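Local coordinates for 4-alpha-glucanotransferase (Aquifex aeolicus, PDB 1TZ7), which is an amylomaltase, a glucanotransferase-family enzyme built around an eight-stranded parallel beta/alpha barrel with helical additions, at residues Y88-I102 against V120-N134. Numbering follows the deposited sequence.
Sequences YVLIDPEELLEEDLI and VYEYKKELLEKAFKN
In a helical region peripheral to the beta/alpha barrel, the 3-10 turn 88-90, the short helix 94-98 and the loop after it lie along helix 117-133, the axes of 94-98 and 120-133 inclined by 21° and running the same way. Lys124 reaches across: bent at chi2 and chi4, its chain lets NZ donate hydrogen bonds to Val89 O (2.5 Å, unusually short) and Ile91 O (3.0 Å). The amine lies above the Val89 carbonyl plane and is tilted 27° from that of Ile91. Tyr88, with CG set between its backbone N and carbonyl carbon (chi1 76°), extends its ring past Lys124 CB, which lies at the ring edge, and its OH donates to Tyr121 O at 2.6 Å. Val89 CG1 meets CD1 of Tyr121, whose hydroxyl is hydrogen-bonded to Thr69. Farther along, Pro93 CB presses tightly on Leu127 CD1 (3.5 Å), and Leu96 crosses Leu128 at about a right angle while its CD2 touches Ala131 CB. At Ala131, whose side chain is a single methyl, the loop comes close: CB meets Leu101 CB at 3.7 Å, and CA-H points to Leu101 O. A Schellman motif with Asp100 as C-prime residue ends helix 94-98 just before this point. Helix 192-218 packs against Tyr88 and Ile91. For the buried lysine, the two carbonyl dipoles would probably offset the cost of burying its charge, and both bonds tie the 88-91 backbone to the helix.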
loop_
_atom_site.group_PDB
_atom_site.type_symbol
_atom_site.label_atom_id
_atom_site.label_comp_id
_atom_site.label_asym_id
_atom_site.label_seq_id
_atom_site.Cartn_x
_atom_site.Cartn_y
_atom_site.Cartn_z
ATOM N N TYR A 88 11.625 6.457 3.484
ATOM C CA TYR A 88 12.266 7.517 4.274
ATOM C C TYR A 88 11.746 8.928 3.929
ATOM O O TYR A 88 11.878 9.850 4.731
ATOM C CB TYR A 88 13.806 7.457 4.135
ATOM C CG TYR A 88 14.369 7.993 2.813
ATOM C CD1 TYR A 88 14.665 9.348 2.654
ATOM C CD2 TYR A 88 14.626 7.134 1.743
ATOM C CE1 TYR A 88 15.189 9.838 1.453
ATOM C CE2 TYR A 88 15.149 7.613 0.537
ATOM C CZ TYR A 88 15.428 8.964 0.400
ATOM O OH TYR A 88 15.947 9.440 -0.788
ATOM N N VAL A 89 11.147 9.084 2.745
ATOM C CA VAL A 89 10.597 10.387 2.334
ATOM C C VAL A 89 9.309 10.738 3.101
ATOM O O VAL A 89 8.840 11.877 3.048
ATOM C CB VAL A 89 10.316 10.448 0.800
ATOM C CG1 VAL A 89 11.609 10.319 0.017
ATOM C CG2 VAL A 89 9.320 9.380 0.380
ATOM N N LEU A 90 8.749 9.753 3.813
ATOM C CA LEU A 90 7.561 9.976 4.643
ATOM C C LEU A 90 7.934 10.433 6.060
ATOM O O LEU A 90 7.064 10.681 6.883
ATOM C CB LEU A 90 6.724 8.704 4.729
ATOM C CG LEU A 90 6.344 8.052 3.400
ATOM C CD1 LEU A 90 5.526 6.795 3.646
ATOM C CD2 LEU A 90 5.580 9.021 2.520
ATOM N N ILE A 91 9.225 10.539 6.334
ATOM C CA ILE A 91 9.682 10.932 7.658
ATOM C C ILE A 91 9.470 12.426 7.882
ATOM O O ILE A 91 9.726 13.242 6.992
ATOM C CB ILE A 91 11.167 10.561 7.852
ATOM C CG1 ILE A 91 11.304 9.048 8.035
ATOM C CG2 ILE A 91 11.751 11.298 9.061
ATOM C CD1 ILE A 91 12.741 8.539 7.980
ATOM N N ASP A 92 8.994 12.772 9.072
ATOM C CA ASP A 92 8.838 14.162 9.477
ATOM C C ASP A 92 10.183 14.718 9.961
ATOM O O ASP A 92 10.694 14.297 10.991
ATOM C CB ASP A 92 7.795 14.263 10.599
ATOM C CG ASP A 92 7.699 15.658 11.188
ATOM O OD1 ASP A 92 7.988 16.636 10.466
ATOM O OD2 ASP A 92 7.341 15.868 12.363
ATOM N N PRO A 93 10.750 15.666 9.211
ATOM C CA PRO A 93 12.075 16.215 9.528
ATOM C C PRO A 93 12.067 17.154 10.739
ATOM O O PRO A 93 13.133 17.478 11.265
ATOM C CB PRO A 93 12.451 16.983 8.252
ATOM C CG PRO A 93 11.152 17.346 7.620
ATOM C CD PRO A 93 10.168 16.287 8.005
ATOM N N GLU A 94 10.882 17.585 11.169
ATOM C CA GLU A 94 10.769 18.484 12.321
ATOM C C GLU A 94 11.069 17.760 13.645
ATOM O O GLU A 94 11.412 18.399 14.637
ATOM C CB GLU A 94 9.376 19.127 12.373
ATOM C CG GLU A 94 9.252 20.384 11.519
ATOM C CD GLU A 94 7.845 20.955 11.506
ATOM O OE1 GLU A 94 7.564 21.823 10.650
ATOM O OE2 GLU A 94 7.023 20.542 12.348
ATOM N N GLU A 95 10.940 16.431 13.651
ATOM C CA GLU A 95 11.360 15.631 14.808
ATOM C C GLU A 95 12.876 15.629 14.942
ATOM O O GLU A 95 13.408 15.603 16.052
ATOM C CB GLU A 95 10.846 14.189 14.700
ATOM C CG GLU A 95 10.699 13.497 16.058
ATOM C CD GLU A 95 10.761 11.974 15.973
ATOM O OE1 GLU A 95 10.517 11.317 17.005
ATOM O OE2 GLU A 95 11.055 11.438 14.884
ATOM N N LEU A 96 13.570 15.656 13.807
ATOM C CA LEU A 96 15.029 15.760 13.804
ATOM C C LEU A 96 15.482 17.105 14.392
ATOM O O LEU A 96 16.525 17.187 15.030
ATOM C CB LEU A 96 15.581 15.597 12.380
ATOM C CG LEU A 96 15.201 14.300 11.644
ATOM C CD1 LEU A 96 15.591 14.389 10.178
ATOM C CD2 LEU A 96 15.855 13.095 12.298
ATOM N N LEU A 97 14.684 18.149 14.167
ATOM C CA LEU A 97 14.959 19.477 14.737
ATOM C C LEU A 97 14.723 19.477 16.249
ATOM O O LEU A 97 15.456 20.119 16.999
ATOM C CB LEU A 97 14.068 20.540 14.061
ATOM C CG LEU A 97 14.339 22.036 14.356
ATOM C CD1 LEU A 97 13.518 22.524 15.548
ATOM C CD2 LEU A 97 15.819 22.321 14.568
ATOM N N GLU A 98 13.699 18.750 16.687
ATOM C CA GLU A 98 13.337 18.697 18.106
ATOM C C GLU A 98 14.380 17.923 18.917
ATOM O O GLU A 98 14.581 18.192 20.097
ATOM C CB GLU A 98 11.956 18.047 18.283
ATOM C CG GLU A 98 10.987 18.861 19.131
ATOM C CD GLU A 98 9.728 19.234 18.375
ATOM O OE1 GLU A 98 9.643 20.380 17.886
ATOM O OE2 GLU A 98 8.822 18.379 18.267
ATOM N N GLU A 99 15.039 16.963 18.269
ATOM C CA GLU A 99 16.012 16.098 18.941
ATOM C C GLU A 99 17.443 16.637 18.772
ATOM O O GLU A 99 18.415 15.933 19.048
ATOM C CB GLU A 99 15.917 14.665 18.387
ATOM C CG GLU A 99 15.850 13.583 19.458
ATOM C CD GLU A 99 14.523 13.571 20.198
ATOM O OE1 GLU A 99 14.536 13.562 21.445
ATOM O OE2 GLU A 99 13.469 13.572 19.532
ATOM N N ASP A 100 17.555 17.891 18.317
ATOM C CA ASP A 100 18.856 18.562 18.155
ATOM C C ASP A 100 19.806 17.767 17.247
ATOM O O ASP A 100 21.005 17.689 17.503
ATOM C CB ASP A 100 19.510 18.811 19.525
ATOM C CG ASP A 100 19.085 20.126 20.140
ATOM O OD1 ASP A 100 19.940 20.805 20.745
ATOM O OD2 ASP A 100 17.919 20.563 20.069
ATOM N N LEU A 101 19.254 17.184 16.187
ATOM C CA LEU A 101 20.053 16.476 15.189
ATOM C C LEU A 101 20.263 17.331 13.936
ATOM O O LEU A 101 21.187 17.091 13.161
ATOM C CB LEU A 101 19.384 15.156 14.813
ATOM C CG LEU A 101 19.107 14.200 15.978
ATOM C CD1 LEU A 101 18.248 13.033 15.518
ATOM C CD2 LEU A 101 20.409 13.701 16.594
ATOM N N ILE A 102 19.393 18.324 13.742
ATOM C CA ILE A 102 19.594 19.335 12.702
ATOM C C ILE A 102 19.290 20.731 13.238
ATOM O O ILE A 102 18.623 20.882 14.263
ATOM C CB ILE A 102 18.698 19.036 11.467
ATOM C CG1 ILE A 102 17.232 18.897 11.887
ATOM C CG2 ILE A 102 19.170 17.774 10.759
ATOM C CD1 ILE A 102 16.252 19.103 10.750
ATOM N N VAL A 120 12.404 15.528 -2.775
ATOM C CA VAL A 120 12.346 15.031 -1.394
ATOM C C VAL A 120 13.260 13.812 -1.172
ATOM O O VAL A 120 13.760 13.612 -0.073
ATOM C CB VAL A 120 10.891 14.692 -0.942
ATOM C CG1 VAL A 120 10.003 15.930 -1.033
ATOM C CG2 VAL A 120 10.314 13.546 -1.752
ATOM N N TYR A 121 13.479 13.012 -2.220
ATOM C CA TYR A 121 14.484 11.943 -2.160
ATOM C C TYR A 121 15.830 12.524 -1.771
ATOM O O TYR A 121 16.519 11.985 -0.914
ATOM C CB TYR A 121 14.607 11.217 -3.511
ATOM C CG TYR A 121 13.470 10.259 -3.810
ATOM C CD1 TYR A 121 13.067 9.303 -2.881
ATOM C CD2 TYR A 121 12.804 10.307 -5.025
ATOM C CE1 TYR A 121 12.021 8.425 -3.159
ATOM C CE2 TYR A 121 11.758 9.435 -5.310
ATOM C CZ TYR A 121 11.374 8.501 -4.383
ATOM O OH TYR A 121 10.337 7.641 -4.675
ATOM N N GLU A 122 16.196 13.634 -2.412
ATOM C CA GLU A 122 17.503 14.267 -2.195
ATOM C C GLU A 122 17.536 15.058 -0.890
ATOM O O GLU A 122 18.519 15.002 -0.140
ATOM C CB GLU A 122 17.841 15.203 -3.369
ATOM C CG GLU A 122 18.369 14.484 -4.601
ATOM C CD GLU A 122 19.764 13.911 -4.395
ATOM O OE1 GLU A 122 20.423 14.276 -3.393
ATOM O OE2 GLU A 122 20.203 13.100 -5.238
ATOM N N TYR A 123 16.453 15.795 -0.631
ATOM C CA TYR A 123 16.396 16.720 0.503
ATOM C C TYR A 123 16.305 15.971 1.843
ATOM O O TYR A 123 17.006 16.295 2.790
ATOM C CB TYR A 123 15.196 17.663 0.359
ATOM C CG TYR A 123 15.001 18.583 1.543
ATOM C CD1 TYR A 123 16.037 19.393 1.993
ATOM C CD2 TYR A 123 13.781 18.638 2.214
ATOM C CE1 TYR A 123 15.867 20.235 3.078
ATOM C CE2 TYR A 123 13.602 19.479 3.300
ATOM C CZ TYR A 123 14.650 20.276 3.727
ATOM O OH TYR A 123 14.483 21.110 4.801
ATOM N N LYS A 124 15.432 14.979 1.908
ATOM C CA LYS A 124 15.245 14.212 3.141
ATOM C C LYS A 124 16.438 13.278 3.405
ATOM O O LYS A 124 16.755 12.982 4.548
ATOM C CB LYS A 124 13.947 13.413 3.085
ATOM C CG LYS A 124 12.690 14.281 2.991
ATOM C CD LYS A 124 11.732 14.012 4.140
ATOM C CE LYS A 124 10.490 14.886 4.050
ATOM N NZ LYS A 124 9.238 14.097 4.208
ATOM N N LYS A 125 17.094 12.828 2.336
ATOM C CA LYS A 125 18.332 12.062 2.466
ATOM C C LYS A 125 19.429 12.915 3.081
ATOM O O LYS A 125 20.219 12.431 3.877
ATOM C CB LYS A 125 18.792 11.538 1.102
ATOM C CG LYS A 125 19.960 10.529 1.178
ATOM C CD LYS A 125 20.723 10.439 -0.148
ATOM C CE LYS A 125 19.984 9.567 -1.165
ATOM N NZ LYS A 125 20.308 9.945 -2.575
ATOM N N GLU A 126 19.468 14.191 2.707
ATOM C CA GLU A 126 20.487 15.108 3.213
ATOM C C GLU A 126 20.237 15.438 4.684
ATOM O O GLU A 126 21.168 15.499 5.475
ATOM C CB GLU A 126 20.519 16.403 2.373
ATOM C CG GLU A 126 21.849 16.656 1.666
ATOM C CD GLU A 126 22.423 15.401 1.022
ATOM O OE1 GLU A 126 23.610 15.094 1.268
ATOM O OE2 GLU A 126 21.684 14.723 0.273
ATOM N N LEU A 127 18.971 15.642 5.041
ATOM C CA LEU A 127 18.599 15.894 6.434
ATOM C C LEU A 127 18.937 14.695 7.318
ATOM O O LEU A 127 19.345 14.860 8.458
ATOM C CB LEU A 127 17.104 16.209 6.546
ATOM C CG LEU A 127 16.639 17.560 5.991
ATOM C CD1 LEU A 127 15.137 17.699 6.160
ATOM C CD2 LEU A 127 17.363 18.719 6.664
ATOM N N LEU A 128 18.760 13.490 6.774
ATOM C CA LEU A 128 18.974 12.256 7.535
ATOM C C LEU A 128 20.462 11.913 7.632
ATOM O O LEU A 128 20.902 11.303 8.603
ATOM C CB LEU A 128 18.207 11.089 6.892
ATOM C CG LEU A 128 16.692 11.074 7.142
ATOM C CD1 LEU A 128 15.988 10.173 6.140
ATOM C CD2 LEU A 128 16.384 10.636 8.564
ATOM N N GLU A 129 21.229 12.305 6.617
ATOM C CA GLU A 129 22.682 12.141 6.643
ATOM C C GLU A 129 23.279 13.042 7.709
ATOM O O GLU A 129 24.194 12.647 8.427
ATOM C CB GLU A 129 23.285 12.480 5.273
ATOM C CG GLU A 129 23.090 11.398 4.220
ATOM C CD GLU A 129 24.068 10.249 4.366
ATOM O OE1 GLU A 129 24.953 10.322 5.242
ATOM O OE2 GLU A 129 23.949 9.271 3.603
ATOM N N LYS A 130 22.747 14.257 7.806
ATOM C CA LYS A 130 23.219 15.242 8.773
ATOM C C LYS A 130 22.817 14.840 10.192
ATOM O O LYS A 130 23.576 15.035 11.140
ATOM C CB LYS A 130 22.642 16.624 8.437
ATOM C CG LYS A 130 23.312 17.775 9.164
ATOM C CD LYS A 130 23.029 19.117 8.471
ATOM C CE LYS A 130 23.951 19.342 7.266
ATOM N NZ LYS A 130 24.665 20.653 7.339
ATOM N N ALA A 131 21.620 14.273 10.324
ATOM C CA ALA A 131 21.108 13.846 11.626
ATOM C C ALA A 131 21.905 12.661 12.165
ATOM O O ALA A 131 22.143 12.558 13.366
ATOM C CB ALA A 131 19.628 13.480 11.517
ATOM N N PHE A 132 22.316 11.773 11.263
ATOM C CA PHE A 132 23.080 10.588 11.641
ATOM C C PHE A 132 24.462 10.964 12.193
ATOM O O PHE A 132 25.000 10.270 13.052
ATOM C CB PHE A 132 23.236 9.657 10.437
ATOM C CG PHE A 132 23.963 8.381 10.750
ATOM C CD1 PHE A 132 23.442 7.476 11.663
ATOM C CD2 PHE A 132 25.174 8.084 10.132
ATOM C CE1 PHE A 132 24.111 6.301 11.952
ATOM C CE2 PHE A 132 25.843 6.911 10.419
ATOM C CZ PHE A 132 25.311 6.019 11.330
ATOM N N LYS A 133 25.029 12.065 11.687
ATOM C CA LYS A 133 26.327 12.562 12.170
ATOM C C LYS A 133 26.221 13.058 13.610
ATOM O O LYS A 133 27.099 12.792 14.431
ATOM C CB LYS A 133 26.836 13.697 11.277
ATOM C CG LYS A 133 27.151 13.277 9.850
ATOM C CD LYS A 133 28.035 14.310 9.142
ATOM C CE LYS A 133 28.977 13.653 8.149
ATOM N NZ LYS A 133 28.258 13.159 6.942
ATOM N N ASN A 134 25.142 13.779 13.909
ATOM C CA ASN A 134 24.930 14.341 15.245
ATOM C C ASN A 134 24.215 13.352 16.166
ATOM O O ASN A 134 23.505 13.750 17.089
ATOM C CB ASN A 134 24.120 15.635 15.150
ATOM C CG ASN A 134 24.806 16.689 14.314
ATOM O OD1 ASN A 134 24.327 17.058 13.244
ATOM N ND2 ASN A 134 25.937 17.181 14.797
#